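Local coordinates for DNR protein (Pseudomonas aeruginosa, PDB 2Z69) that senses nitric oxide as the sensor domain of a dimeric, probably DNA-binding, regulator of dissimilative nitrate respiration, at residues Q11-S16 against F56-S61; Q29-S34 against F112-K117; E89-M92 against N98-A101; R121-Q124 against P128-L131. All coordinates share one frame; numbering follows the deposited sequence.

Contact 1: Q11-S16 against F56-S61; sequences QQLLQS and FYYLIS
Leu14 and Leu13, neighbours on helix 6-14, grip Tyr58 of strand 55-59 from two directions. Leu14 CD2 sits over the centre of the phenol ring, 3.5 Å from its centroid and 5° off the ring normal, a CH-pi contact in which one methyl meets all six ring carbons at almost equal range. Leu13 works at the rim instead: its CG is 3.6 Å from Tyr58 OH, and its CD1 lies near the ring plane, 4.1 Å from Tyr58 CE1. One leucine therefore covers a face and the other lies beside the hydroxyl, which probably limits movement of the ring, although no polar bond joins the segments.

Tyr58 reaches the helix because its CG is anti to the backbone N (chi1 177°), which carries the ring off the sheet toward the two leucines. On the helix side, Gln15 N bonds to Gln11 O at 2.9 Å. Ser16 folds back as well, its OG giving a 2.6 Å hydrogen bond to Leu13 O from 30° outside the carbonyl plane, while Gln15 NE2 bonds to Leu23 O in the following loop.

Beyond Tyr58 the chain turns a corner, and Ile60 and Ser61 form a classic beta bulge facing Gln110 of strand 109-115. The N-terminal helix thus rests on a barrel strand that is paired, through Tyr58 and Phe112, with strand 109-115, while helix 25-33 lies against Leu14 through Leu32.

Contact 2: Q29-S34 against F112-K117; sequences QELLAS and FRFSNK
Phe112 and Phe114, alternate residues of strand 109-115, meet Leu32 and Leu31 of helix 25-33 in different ways. The Phe112 ring takes Leu32 CD2 over one face, 4.1 Å above the plane and shifted toward the rim, a CH-pi contact whose direction is 14° off the normal. The Phe114 ring has the same methyl at its edge, CD2 of Leu32 lying 4.5 Å from Phe114 CE2, and the carbonyl Leu31 O also stands at that ring's edge, in its plane. Leu31 CG comes up obliquely, 3.7 Å from Phe114 CD2, the two side chains crossing at about a right angle.

This is a helix laid across the jelly-roll barrel of a cyclic nucleotide-binding domain: the axes of 29-33 and 112-115 pass 8.7 Å apart at 106°. Leu31 reaches the ring because its CG is anti to the backbone N (chi1 -172°), which brings CG and CD1 up to the ring. Rings of Phe20 and Phe56 also meet Phe114, which is buried among aromatic groups, and His10 of helix 6-14 comes edge-to-face with Phe112.

Where the strand passes into helix 116-123, Ser115 is the N-cap, its OG bonding to Ala118 N. On the other side of the strand from the leucines, Arg113 forms a salt bridge through NE with Asp36 OD2. One water lies between Ser34 O (3.2 Å) and Arg113 O (2.9 Å), with too few protons for every acceptor near it. Another clearly bridges the backbones, donating to Leu31 O at 3.2 Å and accepting from Ser115 N at 3.2 Å.

Contact 3: E89-M92 against N98-A101; sequences EAMM and NYVA
Asn98 meets Met91 through its backbone, the carbonyl O lying 3.3 Å from Met91 CE, while its side chain points away from the 89-92 turn. Next comes Tyr99, whose CA is 3.9 Å from the same methyl. Its ring is touched obliquely from farther back along the methionine, CD1 of Tyr99 being 4.0 Å from Met91 CG. The far end of the phenol is fixed independently: Tyr99 OH bonds to Ala55 O, and the ring stacks on Phe47. Val100 follows, and its CG2 meets the sulfur, 4.0 Å from Met91 SD, as the two side chains run alongside in opposite senses. Ala101 carries the chain on toward strand 102-105, packing on Ile66 and Arg68.

One side chain serves three successive residues because Met91 is bent at both chi2 (-59°) and chi3 (-52°). The curl spreads its atoms along the 98-100 segment: CE reaches Asn98 and the Tyr99 backbone, CG the Tyr99 ring, and SD Val100.

Residues 89-92 belong to a 3-10 segment that runs on past Met92, and both segments lie in the loop joining strands 86-87 and 102-105. This region corresponds in position to the phosphate-binding cassette of cyclic-nucleotide-binding relatives. Met91 joins the two limbs of the loop.

The C-terminal tail of the second subunit reaches the loop too: its Leu151 packs on Val100 and Ala101, and its Leu153 on Ala90. Within the chain, backbone bonds tie Tyr99 to Gly50 and Glu51, Met92 packs on Tyr119 and Leu120 of helix 116-123, and Tyr99 lies against Tyr57 of strand 55-59.

Contact 4: R121-Q124 against P128-L131; sequences RQLQ and PLAL
Leu123 pushes a single methyl, CD1, into the first turn of the helix that carries Leu129 and Ala130. Its nearest neighbour there is a backbone atom, Ala130 N at 3.3 Å from Leu123 CD1. The gap from that methyl to Ala130 CA is 3.4 Å, tighter than usual for two carbons, so the fit is close. Ala130 CB flanks the methyl at 3.8 Å from Leu123 CD1, on the side away from Leu129. The isobutyl group of Leu129 completes the seat, with its CG 3.7 Å from Leu123 CD1 and its CB and CD2 only slightly farther.

Both leucines share one conformation. CG of Leu123 stands opposite the backbone N (chi1 -170°) and chi2 of 54° turns CD1 toward the next helix; Leu129, with chi1 -174°, extends its own branch back to meet it. The small side chain of Ala130 is consistent with the close approach of the backbones, 6.0 Å between the CA atoms of Leu123 and Ala130.

The contact spans the short turn between helix 116-123, just after the barrel, and helix 127-140, the dimerization helix. Gln122 turns its amide away from this corner, and NE2 makes a weak hydrogen bond back to Ala118 O. Leu129 also packs on Pro22 and Leu23, and Leu123 on Phe93.

The second subunit approaches the same corner. Its Ala130 lies against Ala130 of this chain, its Leu131 packs on Leu123 and Gln124, and its Leu123 receives Leu131, a side chain that points away from the 121-124 segment.

In the fold
Contacts 1 and 2 are neighbours, their centres 11 Å apart: successive helices 6-14 and 25-33 rest on adjacent strands 55-59 and 109-115 of one antiparallel sheet, and their segments alternate along the chain. Contact 3 lies on the opposite side of the chain's centre from contact 1, about 19 Å away between centres, and is nested in the long loop closed by contact 2; Asn116 and Met92 join the two. Contact 4 comes last, its centre about 14 Å from that of contact 2, with which it shares helix 116-123. That helix leads from the barrel into the dimerization helix. Contacts 3 and 4 both touch the second subunit, so both the loop and the inter-helix corner take part in the dimer.

Contact 1: Q11-S16 against F56-S61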
# COMPACT_ATOMS: atom_id res chain seq x y z
N GLN B 11 24.53 -0.06 -11.26
CA GLN B 11 23.93 -1.13 -10.45
C GLN B 11 24.43 -1.00 -9.00
O GLN B 11 23.63 -1.02 -8.08
CB GLN B 11 24.20 -2.53 -11.03
CG GLN B 11 23.10 -3.05 -11.99
CD GLN B 11 23.57 -3.31 -13.44
OE1 GLN B 11 23.23 -2.56 -14.37
NE2 GLN B 11 24.34 -4.38 -13.64
N GLN B 12 25.74 -0.81 -8.84
CA GLN B 12 26.39 -0.70 -7.53
C GLN B 12 25.82 0.37 -6.57
O GLN B 12 25.55 0.06 -5.41
CB GLN B 12 27.89 -0.50 -7.71
CG GLN B 12 28.71 -0.65 -6.43
CD GLN B 12 30.14 -1.03 -6.71
OE1 GLN B 12 30.41 -1.92 -7.53
NE2 GLN B 12 31.08 -0.39 -6.02
N LEU B 13 25.64 1.60 -7.05
CA LEU B 13 25.12 2.68 -6.18
C LEU B 13 23.60 2.58 -5.97
O LEU B 13 23.10 2.85 -4.88
CB LEU B 13 25.58 4.08 -6.65
CG LEU B 13 24.81 5.01 -7.60
CD1 LEU B 13 25.40 6.42 -7.58
CD2 LEU B 13 24.78 4.49 -9.03
N LEU B 14 22.89 2.12 -6.99
CA LEU B 14 21.44 1.92 -6.89
C LEU B 14 21.02 0.78 -5.99
O LEU B 14 19.93 0.84 -5.40
CB LEU B 14 20.85 1.69 -8.27
CG LEU B 14 20.87 2.95 -9.11
CD1 LEU B 14 20.25 2.65 -10.47
CD2 LEU B 14 20.06 4.01 -8.39
N GLN B 15 21.85 -0.27 -5.91
CA GLN B 15 21.48 -1.47 -5.19
C GLN B 15 21.42 -1.21 -3.68
O GLN B 15 20.75 -1.92 -2.94
CB GLN B 15 22.41 -2.64 -5.54
CG GLN B 15 21.87 -4.01 -5.16
CD GLN B 15 20.76 -4.53 -6.08
OE1 GLN B 15 21.03 -5.12 -7.13
NE2 GLN B 15 19.50 -4.34 -5.66
N SER B 16 22.10 -0.16 -3.22
CA SER B 16 22.11 0.19 -1.79
C SER B 16 20.77 0.76 -1.33
O SER B 16 20.35 0.57 -0.19
CB SER B 16 23.24 1.17 -1.46
OG SER B 16 23.26 2.25 -2.38
N PHE B 56 9.65 8.61 -11.71
CA PHE B 56 10.31 9.10 -10.50
C PHE B 56 11.82 9.17 -10.76
O PHE B 56 12.28 8.71 -11.81
CB PHE B 56 9.99 8.22 -9.29
CG PHE B 56 10.55 6.85 -9.38
CD1 PHE B 56 9.96 5.88 -10.20
CD2 PHE B 56 11.65 6.49 -8.59
CE1 PHE B 56 10.46 4.59 -10.26
CE2 PHE B 56 12.18 5.20 -8.66
CZ PHE B 56 11.58 4.24 -9.48
N TYR B 57 12.55 9.73 -9.80
CA TYR B 57 13.93 10.16 -9.99
C TYR B 57 14.87 9.62 -8.91
O TYR B 57 14.51 9.52 -7.74
CB TYR B 57 14.00 11.68 -10.03
CG TYR B 57 13.28 12.22 -11.24
CD1 TYR B 57 11.89 12.35 -11.26
CD2 TYR B 57 14.00 12.51 -12.40
CE1 TYR B 57 11.23 12.80 -12.43
CE2 TYR B 57 13.36 12.93 -13.54
CZ TYR B 57 11.99 13.09 -13.55
OH TYR B 57 11.40 13.54 -14.73
N TYR B 58 16.07 9.23 -9.33
CA TYR B 58 17.17 9.06 -8.40
C TYR B 58 18.15 10.21 -8.61
O TYR B 58 18.56 10.49 -9.75
CB TYR B 58 17.83 7.73 -8.65
CG TYR B 58 19.03 7.46 -7.79
CD1 TYR B 58 20.30 7.75 -8.27
CD2 TYR B 58 18.89 6.93 -6.51
CE1 TYR B 58 21.43 7.51 -7.52
CE2 TYR B 58 20.04 6.66 -5.73
CZ TYR B 58 21.30 6.97 -6.27
OH TYR B 58 22.44 6.77 -5.58
N LEU B 59 18.52 10.88 -7.53
CA LEU B 59 19.44 12.02 -7.61
C LEU B 59 20.89 11.54 -7.48
O LEU B 59 21.37 11.19 -6.39
CB LEU B 59 19.08 13.07 -6.51
CG LEU B 59 19.75 14.44 -6.48
CD1 LEU B 59 19.70 15.13 -7.82
CD2 LEU B 59 19.12 15.31 -5.38
N ILE B 60 21.60 11.50 -8.61
CA ILE B 60 22.98 11.03 -8.60
C ILE B 60 23.83 12.07 -7.86
O ILE B 60 24.50 11.75 -6.90
CB ILE B 60 23.53 10.76 -10.02
CG1 ILE B 60 22.66 9.74 -10.77
CG2 ILE B 60 25.01 10.34 -9.97
CD1 ILE B 60 22.60 10.04 -12.28
N SER B 61 23.73 13.33 -8.28
CA SER B 61 24.58 14.38 -7.71
C SER B 61 23.74 15.63 -7.68
O SER B 61 22.88 15.83 -8.56
CB SER B 61 25.83 14.60 -8.57
OG SER B 61 25.49 15.11 -9.86

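Contact 2: Q29-S34 against F112-K117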
# COMPACT_ATOMS: atom_id res chain seq x y z
N GLN B 29 19.17 -4.14 -13.94
CA GLN B 29 19.70 -3.91 -15.28
C GLN B 29 18.58 -3.46 -16.22
O GLN B 29 18.74 -2.50 -16.96
CB GLN B 29 20.38 -5.20 -15.79
CG GLN B 29 21.17 -5.10 -17.11
CD GLN B 29 21.47 -6.48 -17.75
OE1 GLN B 29 20.57 -7.19 -18.21
NE2 GLN B 29 22.75 -6.84 -17.79
N GLU B 30 17.45 -4.15 -16.18
CA GLU B 30 16.32 -3.87 -17.07
C GLU B 30 15.71 -2.48 -16.79
O GLU B 30 15.30 -1.77 -17.71
CB GLU B 30 15.26 -4.97 -16.97
CG GLU B 30 14.14 -4.88 -18.01
CD GLU B 30 13.17 -6.06 -18.00
OE1 GLU B 30 13.48 -7.12 -17.40
OE2 GLU B 30 12.10 -5.95 -18.63
N LEU B 31 15.69 -2.12 -15.51
CA LEU B 31 15.20 -0.82 -15.04
C LEU B 31 16.09 0.33 -15.51
O LEU B 31 15.59 1.32 -16.06
CB LEU B 31 15.06 -0.82 -13.51
CG LEU B 31 14.38 0.35 -12.79
CD1 LEU B 31 13.01 0.68 -13.39
CD2 LEU B 31 14.28 0.08 -11.31
N LEU B 32 17.40 0.18 -15.28
CA LEU B 32 18.42 1.08 -15.86
C LEU B 32 18.34 1.21 -17.38
O LEU B 32 18.50 2.30 -17.91
CB LEU B 32 19.84 0.65 -15.45
CG LEU B 32 20.24 1.07 -14.04
CD1 LEU B 32 21.38 0.21 -13.55
CD2 LEU B 32 20.62 2.55 -13.99
N ALA B 33 18.11 0.10 -18.07
CA ALA B 33 18.03 0.09 -19.53
C ALA B 33 16.94 1.02 -20.09
O ALA B 33 17.11 1.63 -21.15
CB ALA B 33 17.86 -1.35 -20.05
N SER B 34 15.83 1.14 -19.36
CA SER B 34 14.72 2.02 -19.76
C SER B 34 14.78 3.42 -19.11
O SER B 34 13.91 4.27 -19.37
CB SER B 34 13.38 1.36 -19.43
OG SER B 34 12.31 2.10 -20.00
N PHE B 112 18.82 10.08 -12.65
CA PHE B 112 18.22 9.02 -13.43
C PHE B 112 16.73 9.22 -13.36
O PHE B 112 16.20 9.39 -12.27
CB PHE B 112 18.54 7.66 -12.80
CG PHE B 112 19.93 7.18 -13.06
CD1 PHE B 112 20.68 6.63 -12.02
CD2 PHE B 112 20.47 7.23 -14.34
CE1 PHE B 112 21.97 6.14 -12.24
CE2 PHE B 112 21.77 6.74 -14.58
CZ PHE B 112 22.52 6.19 -13.53
N ARG B 113 16.04 9.23 -14.50
CA ARG B 113 14.58 9.29 -14.54
C ARG B 113 14.08 7.89 -14.83
O ARG B 113 14.33 7.37 -15.92
CB ARG B 113 14.10 10.18 -15.67
CG ARG B 113 12.65 9.97 -16.07
CD ARG B 113 12.06 11.14 -16.92
NE ARG B 113 12.87 11.38 -18.09
CZ ARG B 113 13.44 12.53 -18.43
NH1 ARG B 113 13.27 13.64 -17.72
NH2 ARG B 113 14.18 12.55 -19.52
N PHE B 114 13.38 7.28 -13.88
CA PHE B 114 12.83 5.95 -14.09
C PHE B 114 11.35 6.02 -14.41
O PHE B 114 10.62 6.75 -13.77
CB PHE B 114 13.01 5.12 -12.84
CG PHE B 114 14.43 4.90 -12.45
CD1 PHE B 114 15.01 5.64 -11.43
CD2 PHE B 114 15.19 3.95 -13.08
CE1 PHE B 114 16.30 5.41 -11.05
CE2 PHE B 114 16.49 3.74 -12.70
CZ PHE B 114 17.05 4.47 -11.68
N SER B 115 10.91 5.28 -15.42
CA SER B 115 9.50 5.16 -15.75
C SER B 115 8.72 4.46 -14.64
O SER B 115 9.14 3.40 -14.14
CB SER B 115 9.38 4.34 -17.04
OG SER B 115 8.05 4.00 -17.32
N ASN B 116 7.58 5.05 -14.26
CA ASN B 116 6.64 4.41 -13.36
C ASN B 116 6.28 3.05 -13.91
O ASN B 116 6.41 2.04 -13.22
CB ASN B 116 5.38 5.28 -13.13
CG ASN B 116 5.68 6.52 -12.27
OD1 ASN B 116 6.77 6.69 -11.78
ND2 ASN B 116 4.69 7.38 -12.10
N LYS B 117 5.92 3.02 -15.20
CA LYS B 117 5.51 1.78 -15.86
C LYS B 117 6.57 0.64 -15.84
O LYS B 117 6.23 -0.52 -15.65
CB LYS B 117 5.03 2.08 -17.31
O HOH W 1 13.05 3.24 -16.59
O HOH W 2 12.61 6.96 -18.23

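Contact 3: E89-M92 against N98-A101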
# COMPACT_ATOMS: atom_id res chain seq x y z
N GLU B 89 8.49 8.92 -6.05
CA GLU B 89 8.07 7.51 -6.20
C GLU B 89 6.65 7.28 -5.67
O GLU B 89 5.95 6.39 -6.12
CB GLU B 89 9.04 6.57 -5.49
CG GLU B 89 9.14 6.78 -3.98
CD GLU B 89 10.31 7.66 -3.57
OE1 GLU B 89 10.71 8.54 -4.35
OE2 GLU B 89 10.84 7.49 -2.45
N ALA B 90 6.23 8.14 -4.74
CA ALA B 90 4.87 8.10 -4.22
C ALA B 90 3.82 8.31 -5.30
O ALA B 90 2.66 7.99 -5.08
CB ALA B 90 4.69 9.13 -3.09
N MET B 91 4.22 8.83 -6.46
CA MET B 91 3.25 9.26 -7.47
C MET B 91 2.58 8.06 -8.12
O MET B 91 1.43 8.13 -8.55
CB MET B 91 3.90 10.18 -8.53
CG MET B 91 4.18 11.66 -8.08
SD MET B 91 2.77 12.66 -7.52
CE MET B 91 1.61 12.47 -8.86
N MET B 92 3.32 6.95 -8.16
CA MET B 92 2.84 5.67 -8.69
C MET B 92 1.65 5.08 -7.93
O MET B 92 0.91 4.25 -8.47
CB MET B 92 3.95 4.65 -8.56
CG MET B 92 4.78 4.46 -9.77
SD MET B 92 6.21 3.44 -9.37
CE MET B 92 7.29 4.65 -8.61
N ASN B 98 -1.32 13.75 -12.52
CA ASN B 98 -0.32 14.80 -12.64
C ASN B 98 0.49 15.02 -11.36
O ASN B 98 -0.06 14.91 -10.26
CB ASN B 98 -0.99 16.14 -12.98
CG ASN B 98 -1.74 16.10 -14.30
OD1 ASN B 98 -2.76 16.78 -14.47
ND2 ASN B 98 -1.24 15.32 -15.24
N TYR B 99 1.78 15.39 -11.52
CA TYR B 99 2.59 15.86 -10.40
C TYR B 99 1.81 16.87 -9.58
O TYR B 99 1.28 17.83 -10.13
CB TYR B 99 3.92 16.47 -10.88
CG TYR B 99 4.87 15.43 -11.44
CD1 TYR B 99 5.46 14.48 -10.62
CD2 TYR B 99 5.16 15.40 -12.80
CE1 TYR B 99 6.32 13.49 -11.15
CE2 TYR B 99 5.99 14.45 -13.34
CZ TYR B 99 6.58 13.50 -12.51
OH TYR B 99 7.43 12.55 -13.08
N VAL B 100 1.74 16.65 -8.28
CA VAL B 100 1.05 17.55 -7.35
C VAL B 100 2.00 18.62 -6.74
O VAL B 100 1.60 19.33 -5.83
CB VAL B 100 0.46 16.72 -6.18
CG1 VAL B 100 -0.64 15.81 -6.67
CG2 VAL B 100 1.56 15.89 -5.54
N ALA B 101 3.24 18.68 -7.22
CA ALA B 101 4.23 19.68 -6.79
C ALA B 101 5.28 19.85 -7.89
O ALA B 101 5.29 19.07 -8.84
CB ALA B 101 4.93 19.22 -5.48

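Contact 4: R121-Q124 against P128-L131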
# COMPACT_ATOMS: atom_id res chain seq x y z
N ARG B 121 6.47 -2.87 -13.63
CA ARG B 121 6.65 -4.13 -14.33
C ARG B 121 7.54 -5.10 -13.55
O ARG B 121 7.26 -6.30 -13.52
CB ARG B 121 7.25 -3.87 -15.71
CG ARG B 121 6.69 -4.76 -16.84
CD ARG B 121 7.23 -4.25 -18.20
NE ARG B 121 6.82 -2.87 -18.44
CZ ARG B 121 7.56 -1.94 -19.03
NH1 ARG B 121 8.80 -2.22 -19.46
NH2 ARG B 121 7.07 -0.72 -19.18
N GLN B 122 8.60 -4.58 -12.92
CA GLN B 122 9.51 -5.40 -12.08
C GLN B 122 8.78 -5.87 -10.85
O GLN B 122 8.93 -7.01 -10.39
CB GLN B 122 10.74 -4.61 -11.62
CG GLN B 122 11.50 -3.93 -12.71
CD GLN B 122 11.71 -4.84 -13.89
OE1 GLN B 122 12.41 -5.86 -13.78
NE2 GLN B 122 11.08 -4.51 -15.01
N LEU B 123 7.99 -4.95 -10.30
CA LEU B 123 7.21 -5.20 -9.11
C LEU B 123 6.30 -6.40 -9.30
O LEU B 123 6.18 -7.22 -8.40
CB LEU B 123 6.40 -3.94 -8.76
CG LEU B 123 5.68 -3.85 -7.43
CD1 LEU B 123 6.65 -4.12 -6.34
CD2 LEU B 123 5.12 -2.45 -7.30
N GLN B 124 5.67 -6.50 -10.47
CA GLN B 124 4.78 -7.60 -10.78
C GLN B 124 5.42 -8.99 -10.69
O GLN B 124 4.70 -9.98 -10.64
CB GLN B 124 4.14 -7.40 -12.15
CG GLN B 124 3.24 -6.17 -12.23
CD GLN B 124 2.84 -5.86 -13.65
OE1 GLN B 124 2.74 -6.77 -14.49
NE2 GLN B 124 2.60 -4.58 -13.95
N PRO B 128 8.77 -9.75 -2.58
CA PRO B 128 9.44 -9.01 -1.52
C PRO B 128 9.32 -7.50 -1.71
O PRO B 128 8.98 -6.79 -0.76
CB PRO B 128 10.90 -9.46 -1.66
CG PRO B 128 10.81 -10.85 -2.16
CD PRO B 128 9.67 -10.78 -3.15
N LEU B 129 9.58 -7.00 -2.92
CA LEU B 129 9.45 -5.57 -3.20
C LEU B 129 8.02 -5.08 -3.03
O LEU B 129 7.80 -4.03 -2.43
CB LEU B 129 10.00 -5.22 -4.60
CG LEU B 129 10.07 -3.74 -4.99
CD1 LEU B 129 10.96 -2.95 -4.06
CD2 LEU B 129 10.50 -3.55 -6.45
N ALA B 130 7.05 -5.83 -3.56
CA ALA B 130 5.64 -5.47 -3.37
C ALA B 130 5.30 -5.33 -1.89
O ALA B 130 4.71 -4.33 -1.49
CB ALA B 130 4.74 -6.49 -4.04
N LEU B 131 5.71 -6.31 -1.09
CA LEU B 131 5.48 -6.30 0.36
C LEU B 131 6.15 -5.14 1.09
O LEU B 131 5.58 -4.59 2.03
CB LEU B 131 5.91 -7.64 1.00
CG LEU B 131 5.16 -8.88 0.50
CD1 LEU B 131 5.43 -10.05 1.43
CD2 LEU B 131 3.63 -8.64 0.34